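Long-range contacts in putative branched-chain amino acid transport system substrate-binding protein (Rhodopseudomonas palustris, PDB 3TX6), which probably serves as the periplasmic component of an ABC transporter, binding lignin-derived aromatic acids such as p-coumaric acid and its relatives: residues A[32-37]-A[286-291]; A[8-13]-A[41-46]; A[24-29]-A[279-284]; A[318-323]-A[333-338]. All blocks are in the same frame, centred on the assembly; numbering follows the deposited sequence. Where two conformers were deposited one is given.

Contact 1: residues A[32-37]-A[286-291]. With ENO (3-(4-hydroxy-phenyl)pyruvic acid), chain D.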
loop_
_atom_site.group_PDB
_atom_site.type_symbol
_atom_site.label_atom_id
_atom_site.label_comp_id
_atom_site.label_asym_id
_atom_site.label_seq_id
_atom_site.Cartn_x
_atom_site.Cartn_y
_atom_site.Cartn_z
ATOM N N GLU A 32 0.731 -15.691 8.550
ATOM C CA GLU A 32 0.419 -17.112 8.774
ATOM C C GLU A 32 0.489 -17.940 7.475
ATOM O O GLU A 32 0.672 -19.154 7.514
ATOM C CB GLU A 32 -0.974 -17.221 9.401
ATOM C CG GLU A 32 -1.375 -18.672 9.736
ATOM C CD GLU A 32 -2.628 -18.797 10.576
ATOM O OE1 GLU A 32 -3.133 -17.770 11.067
ATOM O OE2 GLU A 32 -3.082 -19.944 10.752
ATOM N N PHE A 33 0.334 -17.242 6.344
ATOM C CA PHE A 33 0.103 -17.851 5.044
ATOM C C PHE A 33 1.285 -17.804 4.099
ATOM O O PHE A 33 1.204 -18.322 2.992
ATOM C CB PHE A 33 -1.147 -17.277 4.407
ATOM C CG PHE A 33 -2.310 -17.251 5.350
ATOM C CD1 PHE A 33 -2.687 -18.398 6.024
ATOM C CD2 PHE A 33 -2.957 -16.079 5.645
ATOM C CE1 PHE A 33 -3.739 -18.383 6.921
ATOM C CE2 PHE A 33 -3.979 -16.064 6.557
ATOM C CZ PHE A 33 -4.373 -17.223 7.205
ATOM N N VAL A 34 2.369 -17.181 4.549
ATOM C CA VAL A 34 3.601 -17.056 3.756
ATOM C C VAL A 34 4.497 -18.256 4.003
ATOM O O VAL A 34 4.291 -19.015 4.940
ATOM C CB VAL A 34 4.328 -15.713 4.038
ATOM C CG1 VAL A 34 3.365 -14.545 3.776
ATOM C CG2 VAL A 34 4.900 -15.643 5.433
ATOM N N ALA A 35 5.532 -18.379 3.179
ATOM C CA ALA A 35 6.513 -19.476 3.291
ATOM C C ALA A 35 7.110 -19.484 4.688
ATOM O O ALA A 35 7.395 -18.413 5.239
ATOM C CB ALA A 35 7.617 -19.289 2.278
ATOM N N LYS A 36 7.281 -20.711 5.199
ATOM C CA LYS A 36 7.987 -21.037 6.443
ATOM C C LYS A 36 9.510 -21.143 6.244
ATOM O O LYS A 36 10.278 -20.995 7.191
ATOM C CB LYS A 36 7.486 -22.391 6.998
ATOM C CG LYS A 36 6.146 -22.336 7.710
ATOM C CD LYS A 36 5.650 -23.728 8.115
ATOM C CE LYS A 36 6.572 -24.349 9.157
ATOM N NZ LYS A 36 6.476 -25.824 9.256
ATOM N N GLU A 37 9.917 -21.406 5.009
ATOM C CA GLU A 37 11.274 -21.770 4.655
ATOM C C GLU A 37 11.468 -21.265 3.250
ATOM O O GLU A 37 10.508 -21.200 2.482
ATOM C CB GLU A 37 11.442 -23.288 4.634
ATOM C CG GLU A 37 11.317 -23.983 5.961
ATOM C CD GLU A 37 12.124 -25.264 6.004
ATOM O OE1 GLU A 37 12.546 -25.785 4.939
ATOM O OE2 GLU A 37 12.358 -25.730 7.114
ATOM N N HIS A 286 0.095 -6.854 0.777
ATOM C CA HIS A 286 1.455 -6.308 0.736
ATOM C C HIS A 286 2.437 -7.145 1.517
ATOM O O HIS A 286 3.547 -7.365 1.027
ATOM C CB HIS A 286 1.521 -4.853 1.168
ATOM C CG HIS A 286 0.704 -3.925 0.330
ATOM N ND1 HIS A 286 0.611 -4.004 -1.035
ATOM C CD2 HIS A 286 -0.082 -2.845 0.718
ATOM C CE1 HIS A 286 -0.195 -2.997 -1.474
ATOM N NE2 HIS A 286 -0.617 -2.301 -0.413
ATOM N N SER A 287 2.085 -7.593 2.727
ATOM C CA SER A 287 2.989 -8.487 3.444
ATOM C C SER A 287 3.119 -9.854 2.748
ATOM O O SER A 287 4.221 -10.377 2.594
ATOM C CB SER A 287 2.669 -8.631 4.942
ATOM O OG SER A 287 1.414 -9.091 5.067
ATOM N N PHE A 288 2.010 -10.414 2.276
ATOM C CA PHE A 288 2.042 -11.653 1.507
ATOM C C PHE A 288 2.986 -11.524 0.300
ATOM O O PHE A 288 3.815 -12.398 0.047
ATOM C CB PHE A 288 0.628 -12.019 1.074
ATOM C CG PHE A 288 0.516 -13.296 0.316
ATOM C CD1 PHE A 288 0.361 -14.500 0.996
ATOM C CD2 PHE A 288 0.496 -13.314 -1.057
ATOM C CE1 PHE A 288 0.204 -15.678 0.328
ATOM C CE2 PHE A 288 0.318 -14.514 -1.733
ATOM C CZ PHE A 288 0.195 -15.689 -1.036
ATOM N N ASP A 289 2.831 -10.434 -0.444
ATOM C CA ASP A 289 3.618 -10.235 -1.662
ATOM C C ASP A 289 5.099 -10.014 -1.338
ATOM O O ASP A 289 5.959 -10.410 -2.106
ATOM C CB ASP A 289 3.087 -9.053 -2.432
ATOM C CG ASP A 289 1.759 -9.327 -3.098
ATOM O OD1 ASP A 289 1.308 -10.492 -3.064
ATOM O OD2 ASP A 289 1.211 -8.385 -3.704
ATOM N N ALA A 290 5.395 -9.351 -0.215
ATOM C CA ALA A 290 6.779 -9.159 0.171
ATOM C C ALA A 290 7.493 -10.522 0.286
ATOM O O ALA A 290 8.673 -10.683 -0.108
ATOM C CB ALA A 290 6.912 -8.356 1.459
ATOM N N PHE A 291 6.797 -11.526 0.805
ATOM C CA PHE A 291 7.342 -12.884 0.874
ATOM C C PHE A 291 7.428 -13.552 -0.476
ATOM O O PHE A 291 8.344 -14.338 -0.686
ATOM C CB PHE A 291 6.605 -13.731 1.905
ATOM C CG PHE A 291 7.013 -13.413 3.342
ATOM C CD1 PHE A 291 6.497 -12.291 4.001
ATOM C CD2 PHE A 291 7.910 -14.225 4.012
ATOM C CE1 PHE A 291 6.884 -12.006 5.292
ATOM C CE2 PHE A 291 8.283 -13.949 5.313
ATOM C CZ PHE A 291 7.766 -12.855 5.962
HETATM O O4 ENO D . 0.531 5.022 3.124
HETATM C C9 ENO D . -1.015 2.030 2.586
HETATM C C8 ENO D . -0.937 1.034 1.633
HETATM C C7 ENO D . -1.440 1.231 0.338
HETATM C C6 ENO D . -1.930 2.479 0.007
HETATM C C5 ENO D . -2.033 3.487 0.962
HETATM C C4 ENO D . -1.560 3.279 2.269
HETATM O O3 ENO D . -1.312 0.202 -0.587
HETATM C C3 ENO D . -1.725 4.332 3.328
HETATM C C2 ENO D . -0.587 5.233 3.622
HETATM C C1 ENO D . -0.806 6.282 4.608
HETATM O O2 ENO D . 0.163 7.011 4.903
HETATM O O1 ENO D . -1.944 6.449 5.140
#

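Contact 2: residues A[8-13]-A[41-46]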
loop_
_atom_site.group_PDB
_atom_site.type_symbol
_atom_site.label_atom_id
_atom_site.label_comp_id
_atom_site.label_asym_id
_atom_site.label_seq_id
_atom_site.Cartn_x
_atom_site.Cartn_y
_atom_site.Cartn_z
ATOM N N ILE A 8 17.006 -17.409 7.801
ATOM C CA ILE A 8 16.930 -16.101 7.197
ATOM C C ILE A 8 16.039 -15.292 8.133
ATOM O O ILE A 8 14.957 -15.734 8.506
ATOM C CB ILE A 8 16.373 -16.222 5.801
ATOM C CG1 ILE A 8 17.354 -17.115 4.947
ATOM C CG2 ILE A 8 16.135 -14.858 5.179
ATOM C CD1 ILE A 8 16.674 -17.642 3.767
ATOM N N THR A 9 16.531 -14.140 8.559
ATOM C CA THR A 9 15.908 -13.361 9.631
ATOM C C THR A 9 15.222 -12.154 9.002
ATOM O O THR A 9 15.861 -11.343 8.342
ATOM C CB THR A 9 16.955 -12.937 10.682
ATOM O OG1 THR A 9 17.615 -14.127 11.165
ATOM C CG2 THR A 9 16.312 -12.148 11.857
ATOM N N ILE A 10 13.945 -11.991 9.304
ATOM C CA ILE A 10 13.113 -10.954 8.705
ATOM C C ILE A 10 12.422 -10.241 9.848
ATOM O O ILE A 10 11.697 -10.847 10.620
ATOM C CB ILE A 10 12.055 -11.558 7.804
ATOM C CG1 ILE A 10 12.747 -12.349 6.685
ATOM C CG2 ILE A 10 11.110 -10.480 7.196
ATOM C CD1 ILE A 10 11.916 -13.435 6.102
ATOM N N GLY A 11 12.648 -8.931 9.938
ATOM C CA GLY A 11 11.910 -8.106 10.886
ATOM C C GLY A 11 10.846 -7.283 10.222
ATOM O O GLY A 11 11.077 -6.663 9.177
ATOM N N ILE A 12 9.687 -7.247 10.862
ATOM C CA ILE A 12 8.517 -6.577 10.334
ATOM C C ILE A 12 7.956 -5.642 11.393
ATOM O O ILE A 12 7.640 -6.084 12.503
ATOM C CB ILE A 12 7.450 -7.590 9.928
ATOM C CG1 ILE A 12 8.095 -8.654 9.000
ATOM C CG2 ILE A 12 6.259 -6.876 9.261
ATOM C CD1 ILE A 12 7.146 -9.657 8.395
ATOM N N THR A 13 7.822 -4.356 11.039
ATOM C CA THR A 13 7.109 -3.416 11.884
ATOM C C THR A 13 5.875 -2.936 11.162
ATOM O O THR A 13 5.962 -2.447 10.039
ATOM C CB THR A 13 8.014 -2.218 12.369
ATOM O OG1 THR A 13 7.289 -1.425 13.352
ATOM C CG2 THR A 13 8.604 -1.381 11.250
ATOM N N HIS A 41 16.080 -23.058 4.062
ATOM C CA HIS A 41 16.431 -22.247 5.215
ATOM C C HIS A 41 15.170 -21.770 5.896
ATOM O O HIS A 41 14.333 -21.109 5.265
ATOM C CB HIS A 41 17.301 -21.066 4.845
ATOM C CG HIS A 41 18.631 -21.467 4.264
ATOM N ND1 HIS A 41 19.775 -21.504 4.990
ATOM C CD2 HIS A 41 18.968 -21.878 2.997
ATOM C CE1 HIS A 41 20.773 -21.941 4.202
ATOM N NE2 HIS A 41 20.297 -22.144 2.994
ATOM N N PRO A 42 15.008 -22.095 7.184
ATOM C CA PRO A 42 13.836 -21.575 7.917
ATOM C C PRO A 42 13.840 -20.042 7.956
ATOM O O PRO A 42 14.913 -19.418 8.050
ATOM C CB PRO A 42 13.981 -22.154 9.331
ATOM C CG PRO A 42 15.227 -22.933 9.354
ATOM C CD PRO A 42 15.954 -22.804 8.059
ATOM N N LEU A 43 12.657 -19.445 7.910
ATOM C CA LEU A 43 12.508 -18.004 8.031
ATOM C C LEU A 43 12.182 -17.746 9.514
ATOM O O LEU A 43 11.286 -18.363 10.103
ATOM C CB LEU A 43 11.381 -17.509 7.147
ATOM C CG LEU A 43 11.457 -17.797 5.656
ATOM C CD1 LEU A 43 10.404 -16.982 4.915
ATOM C CD2 LEU A 43 12.861 -17.551 5.113
ATOM N N LYS A 44 12.946 -16.846 10.107
ATOM C CA LYS A 44 12.723 -16.396 11.455
ATOM C C LYS A 44 12.126 -15.010 11.289
ATOM O O LYS A 44 12.811 -14.083 10.877
ATOM C CB LYS A 44 14.042 -16.337 12.233
ATOM C CG LYS A 44 13.912 -15.730 13.609
ATOM C CD LYS A 44 13.140 -16.627 14.554
ATOM C CE LYS A 44 13.138 -16.100 15.995
ATOM N NZ LYS A 44 12.168 -16.812 16.882
ATOM N N VAL A 45 10.850 -14.866 11.609
ATOM C CA VAL A 45 10.106 -13.648 11.351
ATOM C C VAL A 45 9.744 -13.042 12.723
ATOM O O VAL A 45 9.125 -13.687 13.590
ATOM C CB VAL A 45 8.824 -13.931 10.535
ATOM C CG1 VAL A 45 8.041 -12.643 10.305
ATOM C CG2 VAL A 45 9.153 -14.612 9.215
ATOM N N ILE A 46 10.160 -11.795 12.897
ATOM C CA ILE A 46 9.976 -11.025 14.137
ATOM C C ILE A 46 9.068 -9.842 13.841
ATOM O O ILE A 46 9.360 -9.042 12.966
ATOM C CB ILE A 46 11.313 -10.509 14.695
ATOM C CG1 ILE A 46 12.295 -11.663 14.896
ATOM C CG2 ILE A 46 11.066 -9.787 16.010
ATOM C CD1 ILE A 46 13.736 -11.285 14.735
#

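Contact 3: residues A[24-29]-A[279-284]. With ENO (3-(4-hydroxy-phenyl)pyruvic acid), chain D.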
loop_
_atom_site.group_PDB
_atom_site.type_symbol
_atom_site.label_atom_id
_atom_site.label_comp_id
_atom_site.label_asym_id
_atom_site.label_seq_id
_atom_site.Cartn_x
_atom_site.Cartn_y
_atom_site.Cartn_z
ATOM N N GLY A 24 -2.563 -2.493 9.558
ATOM C CA GLY A 24 -1.554 -3.414 10.055
ATOM C C GLY A 24 -2.018 -4.796 10.512
ATOM O O GLY A 24 -1.259 -5.768 10.401
ATOM N N ILE A 25 -3.207 -4.863 11.114
ATOM C CA ILE A 25 -3.719 -6.154 11.549
ATOM C C ILE A 25 -3.730 -7.196 10.418
ATOM O O ILE A 25 -3.204 -8.313 10.599
ATOM C CB ILE A 25 -5.086 -6.027 12.264
ATOM C CG1 ILE A 25 -4.872 -5.444 13.665
ATOM C CG2 ILE A 25 -5.793 -7.391 12.369
ATOM C CD1 ILE A 25 -6.143 -4.947 14.369
ATOM N N PRO A 26 -4.262 -6.844 9.244
ATOM C CA PRO A 26 -4.196 -7.832 8.177
ATOM C C PRO A 26 -2.795 -8.158 7.656
ATOM O O PRO A 26 -2.519 -9.281 7.212
ATOM C CB PRO A 26 -5.035 -7.190 7.043
ATOM C CG PRO A 26 -5.962 -6.253 7.765
ATOM C CD PRO A 26 -5.132 -5.712 8.880
ATOM N N GLU A 27 -1.921 -7.159 7.722
ATOM C CA GLU A 27 -0.521 -7.380 7.362
ATOM C C GLU A 27 0.146 -8.401 8.255
ATOM O O GLU A 27 0.876 -9.292 7.770
ATOM C CB GLU A 27 0.222 -6.041 7.359
ATOM C CG GLU A 27 -0.224 -5.214 6.172
ATOM C CD GLU A 27 0.151 -3.745 6.119
ATOM O OE1 GLU A 27 0.717 -3.189 7.054
ATOM O OE2 GLU A 27 -0.201 -3.152 5.062
ATOM N N ARG A 28 -0.085 -8.280 9.563
ATOM C CA ARG A 28 0.442 -9.238 10.523
ATOM C C ARG A 28 -0.218 -10.606 10.331
ATOM O O ARG A 28 0.455 -11.628 10.318
ATOM C CB ARG A 28 0.210 -8.730 11.944
ATOM C CG ARG A 28 0.505 -9.760 13.020
ATOM C CD ARG A 28 0.711 -9.089 14.386
ATOM N NE ARG A 28 1.002 -10.065 15.432
ATOM C CZ ARG A 28 0.067 -10.772 16.063
ATOM N NH1 ARG A 28 0.417 -11.658 16.995
ATOM N NH2 ARG A 28 -1.215 -10.593 15.748
ATOM N N ASN A 29 -1.530 -10.621 10.161
ATOM C CA ASN A 29 -2.240 -11.891 10.016
ATOM C C ASN A 29 -1.824 -12.647 8.743
ATOM O O ASN A 29 -1.828 -13.869 8.710
ATOM C CB ASN A 29 -3.746 -11.700 10.044
ATOM C CG ASN A 29 -4.296 -11.364 11.412
ATOM O OD1 ASN A 29 -3.637 -11.545 12.414
ATOM N ND2 ASN A 29 -5.537 -10.894 11.440
ATOM N N SER A 279 -13.109 -10.834 3.698
ATOM C CA SER A 279 -12.134 -10.211 4.572
ATOM C C SER A 279 -10.816 -9.894 3.865
ATOM O O SER A 279 -9.921 -9.369 4.503
ATOM C CB SER A 279 -11.858 -11.034 5.848
ATOM O OG SER A 279 -11.388 -12.329 5.552
ATOM N N ARG A 280 -10.716 -10.176 2.561
ATOM C CA ARG A 280 -9.531 -9.794 1.773
ATOM C C ARG A 280 -9.285 -8.293 1.909
ATOM O O ARG A 280 -10.212 -7.512 2.096
ATOM C CB ARG A 280 -9.770 -10.139 0.328
ATOM C CG ARG A 280 -10.926 -9.358 -0.337
ATOM C CD ARG A 280 -11.313 -9.875 -1.703
ATOM N NE ARG A 280 -11.783 -11.244 -1.649
ATOM C CZ ARG A 280 -12.082 -11.972 -2.732
ATOM N NH1 ARG A 280 -11.983 -11.423 -3.936
ATOM N NH2 ARG A 280 -12.485 -13.242 -2.595
ATOM N N SER A 281 -8.032 -7.895 1.752
ATOM C CA SER A 281 -7.640 -6.488 1.769
ATOM C C SER A 281 -6.430 -6.214 0.887
ATOM O O SER A 281 -5.577 -7.063 0.659
ATOM C CB SER A 281 -7.389 -5.970 3.188
ATOM O OG SER A 281 -6.278 -6.615 3.776
ATOM N N GLN A 282 -6.373 -4.964 0.477
ATOM C CA GLN A 282 -5.166 -4.323 -0.076
ATOM C C GLN A 282 -3.949 -4.617 0.775
ATOM O O GLN A 282 -2.868 -4.888 0.257
ATOM C CB GLN A 282 -5.410 -2.811 -0.125
ATOM C CG GLN A 282 -4.285 -1.927 -0.653
ATOM C CD GLN A 282 -4.065 -1.979 -2.152
ATOM O OE1 GLN A 282 -4.849 -2.590 -2.900
ATOM N NE2 GLN A 282 -2.999 -1.323 -2.593
ATOM N N PHE A 283 -4.136 -4.547 2.082
ATOM C CA PHE A 283 -3.015 -4.485 3.046
ATOM C C PHE A 283 -2.411 -5.857 3.347
ATOM O O PHE A 283 -1.180 -6.044 3.302
ATOM C CB PHE A 283 -3.503 -3.750 4.314
ATOM C CG PHE A 283 -4.231 -2.498 3.947
ATOM C CD1 PHE A 283 -3.556 -1.487 3.326
ATOM C CD2 PHE A 283 -5.613 -2.364 4.142
ATOM C CE1 PHE A 283 -4.223 -0.375 2.864
ATOM C CE2 PHE A 283 -6.286 -1.227 3.701
ATOM C CZ PHE A 283 -5.583 -0.219 3.056
ATOM N N ALA A 284 -3.281 -6.852 3.585
ATOM C CA ALA A 284 -2.821 -8.239 3.763
ATOM C C ALA A 284 -1.879 -8.631 2.586
ATOM O O ALA A 284 -0.905 -9.344 2.752
ATOM C CB ALA A 284 -3.994 -9.197 3.829
HETATM O O4 ENO D . 0.531 5.022 3.124
HETATM C C9 ENO D . -1.015 2.030 2.586
HETATM C C8 ENO D . -0.937 1.034 1.633
HETATM C C7 ENO D . -1.440 1.231 0.338
HETATM C C6 ENO D . -1.930 2.479 0.007
HETATM C C5 ENO D . -2.033 3.487 0.962
HETATM C C4 ENO D . -1.560 3.279 2.269
HETATM O O3 ENO D . -1.312 0.202 -0.587
HETATM C C3 ENO D . -1.725 4.332 3.328
HETATM C C2 ENO D . -0.587 5.233 3.622
HETATM C C1 ENO D . -0.806 6.282 4.608
HETATM O O2 ENO D . 0.163 7.011 4.903
HETATM O O1 ENO D . -1.944 6.449 5.140
#

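Contact 4: residues A[318-323]-A[333-338]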
loop_
_atom_site.group_PDB
_atom_site.type_symbol
_atom_site.label_atom_id
_atom_site.label_comp_id
_atom_site.label_asym_id
_atom_site.label_seq_id
_atom_site.Cartn_x
_atom_site.Cartn_y
_atom_site.Cartn_z
ATOM N N LYS A 318 21.120 -6.744 -4.841
ATOM C CA LYS A 318 21.376 -6.929 -6.269
ATOM C C LYS A 318 20.309 -7.827 -6.920
ATOM O O LYS A 318 19.908 -7.569 -8.054
ATOM C CB LYS A 318 22.778 -7.498 -6.528
ATOM C CG LYS A 318 23.906 -6.578 -6.108
ATOM C CD LYS A 318 24.031 -5.334 -6.964
ATOM C CE LYS A 318 25.464 -4.795 -6.987
ATOM N NZ LYS A 318 25.574 -3.540 -7.800
ATOM N N ALA A 319 19.822 -8.831 -6.201
ATOM C CA ALA A 319 18.806 -9.746 -6.740
ATOM C C ALA A 319 17.467 -9.070 -6.955
ATOM O O ALA A 319 16.727 -9.412 -7.892
ATOM C CB ALA A 319 18.678 -10.965 -5.887
ATOM N N LEU A 320 17.176 -8.062 -6.146
ATOM C CA LEU A 320 15.934 -7.288 -6.354
ATOM C C LEU A 320 15.874 -6.625 -7.703
ATOM O O LEU A 320 14.791 -6.426 -8.248
ATOM C CB LEU A 320 15.704 -6.225 -5.251
ATOM C CG LEU A 320 15.315 -6.727 -3.858
ATOM C CD1 LEU A 320 15.582 -5.658 -2.805
ATOM C CD2 LEU A 320 13.856 -7.191 -3.875
ATOM N N VAL A 321 17.029 -6.289 -8.262
ATOM C CA VAL A 321 17.038 -5.631 -9.569
ATOM C C VAL A 321 17.492 -6.553 -10.717
ATOM O O VAL A 321 17.406 -6.156 -11.887
ATOM C CB VAL A 321 17.890 -4.352 -9.529
ATOM C CG1 VAL A 321 17.308 -3.340 -8.528
ATOM C CG2 VAL A 321 19.333 -4.707 -9.218
ATOM N N SER A 322 18.000 -7.748 -10.403
ATOM C CA SER A 322 18.321 -8.744 -11.456
ATOM C C SER A 322 17.192 -9.712 -11.767
ATOM O O SER A 322 17.065 -10.169 -12.907
ATOM C CB SER A 322 19.606 -9.546 -11.129
ATOM O OG SER A 322 19.463 -10.389 -9.993
ATOM N N GLU A 323 16.338 -9.973 -10.788
ATOM C CA GLU A 323 15.216 -10.872 -10.975
ATOM C C GLU A 323 14.007 -10.087 -11.488
ATOM O O GLU A 323 13.440 -9.265 -10.777
ATOM C CB GLU A 323 14.860 -11.563 -9.660
ATOM C CG GLU A 323 15.881 -12.571 -9.191
ATOM C CD GLU A 323 15.948 -13.799 -10.093
ATOM O OE1 GLU A 323 14.891 -14.452 -10.289
ATOM O OE2 GLU A 323 17.063 -14.126 -10.584
ATOM N N TYR A 333 6.348 -7.410 -10.368
ATOM C CA TYR A 333 7.390 -6.464 -9.960
ATOM C C TYR A 333 8.682 -6.647 -10.775
ATOM O O TYR A 333 9.194 -7.754 -10.886
ATOM C CB TYR A 333 7.730 -6.665 -8.487
ATOM C CG TYR A 333 6.621 -6.233 -7.535
ATOM C CD1 TYR A 333 5.576 -7.084 -7.217
ATOM C CD2 TYR A 333 6.593 -4.953 -6.988
ATOM C CE1 TYR A 333 4.539 -6.685 -6.380
ATOM C CE2 TYR A 333 5.549 -4.540 -6.147
ATOM C CZ TYR A 333 4.526 -5.424 -5.836
ATOM O OH TYR A 333 3.485 -5.053 -5.019
ATOM N N SER A 334 9.195 -5.526 -11.304
ATOM C CA SER A 334 10.520 -5.485 -11.895
ATOM C C SER A 334 11.220 -4.230 -11.433
ATOM O O SER A 334 11.081 -3.175 -12.015
ATOM C CB SER A 334 10.474 -5.500 -13.432
ATOM O OG SER A 334 9.931 -6.693 -13.935
ATOM N N PHE A 335 11.977 -4.339 -10.350
ATOM C CA PHE A 335 12.664 -3.181 -9.836
ATOM C C PHE A 335 13.932 -2.882 -10.627
ATOM O O PHE A 335 14.537 -3.782 -11.190
ATOM C CB PHE A 335 13.096 -3.452 -8.393
ATOM C CG PHE A 335 11.972 -3.827 -7.454
ATOM C CD1 PHE A 335 11.034 -2.898 -7.111
ATOM C CD2 PHE A 335 11.861 -5.105 -6.917
ATOM C CE1 PHE A 335 9.995 -3.196 -6.237
ATOM C CE2 PHE A 335 10.828 -5.421 -6.039
ATOM C CZ PHE A 335 9.912 -4.446 -5.693
ATOM N N THR A 336 14.377 -1.621 -10.604
ATOM C CA THR A 336 15.694 -1.293 -11.122
ATOM C C THR A 336 16.394 -0.482 -10.059
ATOM O O THR A 336 15.785 -0.168 -9.012
ATOM C CB THR A 336 15.633 -0.498 -12.454
ATOM O OG1 THR A 336 15.075 0.802 -12.244
ATOM C CG2 THR A 336 14.809 -1.251 -13.448
ATOM N N GLU A 337 17.637 -0.088 -10.352
ATOM C CA GLU A 337 18.410 0.802 -9.496
ATOM C C GLU A 337 17.603 2.071 -9.167
ATOM O O GLU A 337 17.713 2.637 -8.074
ATOM C CB GLU A 337 19.766 1.141 -10.173
ATOM C CG GLU A 337 20.540 2.287 -9.543
ATOM C CD GLU A 337 21.878 2.689 -10.223
ATOM O OE1 GLU A 337 22.225 2.267 -11.364
ATOM O OE2 GLU A 337 22.595 3.487 -9.582
ATOM N N THR A 338 16.846 2.550 -10.157
ATOM C CA THR A 338 16.148 3.801 -10.056
ATOM C C THR A 338 14.623 3.690 -9.839
ATOM O O THR A 338 14.013 4.604 -9.287
ATOM C CB THR A 338 16.488 4.696 -11.266
ATOM O OG1 THR A 338 16.211 3.996 -12.471
ATOM C CG2 THR A 338 18.039 5.106 -11.238
HETATM O O HOH W 1 12.398 -7.141 -9.399
#

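Contact 1: residues A[32-37]-A[286-291]
Phe-33 meets helix 282-304 through its backbone: its carbonyl O lies 3.9 Å from Phe-288 CE1, at the edge of that ring and near its plane. The Phe-33 side chain starts toward the helix but leads away, to Ala-270 and Tyr-271 of helix 261-275. Val-34 comes next and carries most of the contact. Its CG2 sits over the face of Phe-291, 3.6 Å from the ring centroid and 12° off the normal, a CH-pi contact near the middle of the ring. With CG1 anti to the carbonyl carbon (chi1 -56°), that second methyl is directed at the helix, 3.9 Å from Phe-288 CA and 4.1 Å from Phe-288 CD1. Val-34 therefore wedges between two aromatic residues one turn apart. Ala-35 adds a looser touch, its O 4.4 Å from Phe-291 CD2. Cutting Phe-291 back to alanine would probably open a gap beneath Val-34 and leave CG2 without its aromatic face. Nearer the start of the helix, His-286 NE2 is hydrogen-bonded to O3 of the bound hydroxyphenylpyruvate at 2.6 Å. The helix thus has a polar, ligand-binding end, while its meeting with the 32-37 loop is mainly apolar, with methyl-to-ring fit doing most of the work.

Contact 2: residues A[8-13]-A[41-46]
Ile-8 fits its CD1 against His-41 CB at 3.6 Å, the two side chains meeting at about a right angle, while the His-41 imidazole turns away to bond through ND1 with Asn-6 O. On the same face of the sheet, Leu-43 lies alongside Ile-8 and points the same way, CD2 reaching Ile-8 CB at 3.8 Å. The other Leu-43 methyl, CD1, meets Ile-10 CD1 at 4.0 Å, so the leucine fork fills the hollow between successive isoleucines. Farther along, in the conformer given, Ile-12 CD1 leans back to Val-45 CG1 at 3.7 Å; the valine has that methyl anti to its backbone N (chi1 179°), which turns it to the neighbouring strand. Helix 282-304 covers this face, with Leu-294 on Ile-10 and Phe-291 on Leu-43. Between the two strands the opposite face is more sparsely knit: Ile-46, touched there by Phe-64, reaches CD1 back to Thr-9 CG2 at 4.0 Å, and Gly-11 brings no side chain. Five backbone bonds fix this register, alternating from Ile-8 N to Pro-42 O (2.9 Å) through Ile-12 N to Ile-46 O (2.8 Å). The strands run parallel with a 23° twist, as expected in the alpha/beta lobe of a periplasmic binding protein.

Contact 3: residues A[24-29]-A[279-284]
Glu-27 and Phe-283 make the closest approach here, with Glu-27 CG 3.1 Å from Phe-283 O and carboxylate OE2 3.4 Å from Phe-283 CB. OE2 lies at the edge of the phenyl ring, and the carboxylate and ring planes are 71° apart. Beside them Pro-26 sets its CB against Ala-284 CB at 3.9 Å and against Ser-281 OG at 3.5 Å. Ser-281 is the N-cap residue of helix 282-304: its OG, set between the backbone N and the carbonyl carbon (chi1 65°), accepts from Ala-284 N at 3.0 Å, which fixes the first turn. On the ligand side, Phe-283 CE1 lies 3.8 Å from C8 of the hydroxyphenylpyruvate, meeting it at the ring edge. Gln-282 NE2 donates a nearly straight bond to phenolic O3 at 3.0 Å. A step outward, Gln-282 OE1 accepts from Gly-246 N, which helps set the amide's orientation, and Ser-77 OG bonds to Glu-27 OE1 and helps position the carboxylate. A leucine in place of Glu-27 would probably leave Ser-77 OG without this partner and disturb the packing at the Phe-283 edge. The chemistry is thus divided: proline and alanine join the helices, a carboxylate borders the aromatic residue, and the adjacent amide recognises the ligand's phenol oxygen.

Contact 4: residues A[318-323]-A[333-338]
The C-terminal turn of helix 310-322 packs here on the chain that follows the short two-stranded antiparallel hairpin 326-333. Leu-320 and Phe-335 meet first: Leu-320 O stands at the edge of the phenyl ring, in its plane, 3.5 Å from Phe-335 CD2, and Leu-320 CD2 touches Phe-335 CE2 at 4.1 Å. Next to them, in the conformer given, Val-321 lays CG1 against the Thr-336 backbone, 3.4 Å from its carbonyl C; chi1 of -62° puts this methyl anti to the valine's own carbonyl carbon and turns it to the other segment. Val-321 CA also makes a CH-to-oxygen contact with Phe-335 O. A single water links the segments, donating to Leu-320 O and to Glu-323 O, each at 2.7 Å, and accepting from Phe-335 N at 3.0 Å. Beyond Val-321, Thr-336 OG1 accepts from Thr-338 N in an ST turn, and from Asp-339 N as well. The touching groups are mainly apolar, while one water satisfies backbone polar atoms where the helix ends.

Contacts 1 and 3 follow each other at the start of helix 282-304, their centres 12 Å apart, and both touch the ligand: His-286 and Gln-282 converge on phenolic O3. A bond of 2.8 Å from Ser-287 OG to Glu-27 O probably ties them together. Contact 2 adjoins contact 1, centres 10 Å apart, joined by Lys-36 O to Leu-43 N and by Phe-291, whose CE2 packs on Leu-43 CD1 and Ile-10 CD1. The same aromatic residue thus serves loop and sheet. Contact 4 is more remote, its centre 19 Å from contact 1, which it touches where Tyr-333 OH packs 4.2 Å from Asp-289 OD2, and 25 Å from contact 3. The side chains of Phe-335 and Ile-12 are each about 13 Å from the ligand.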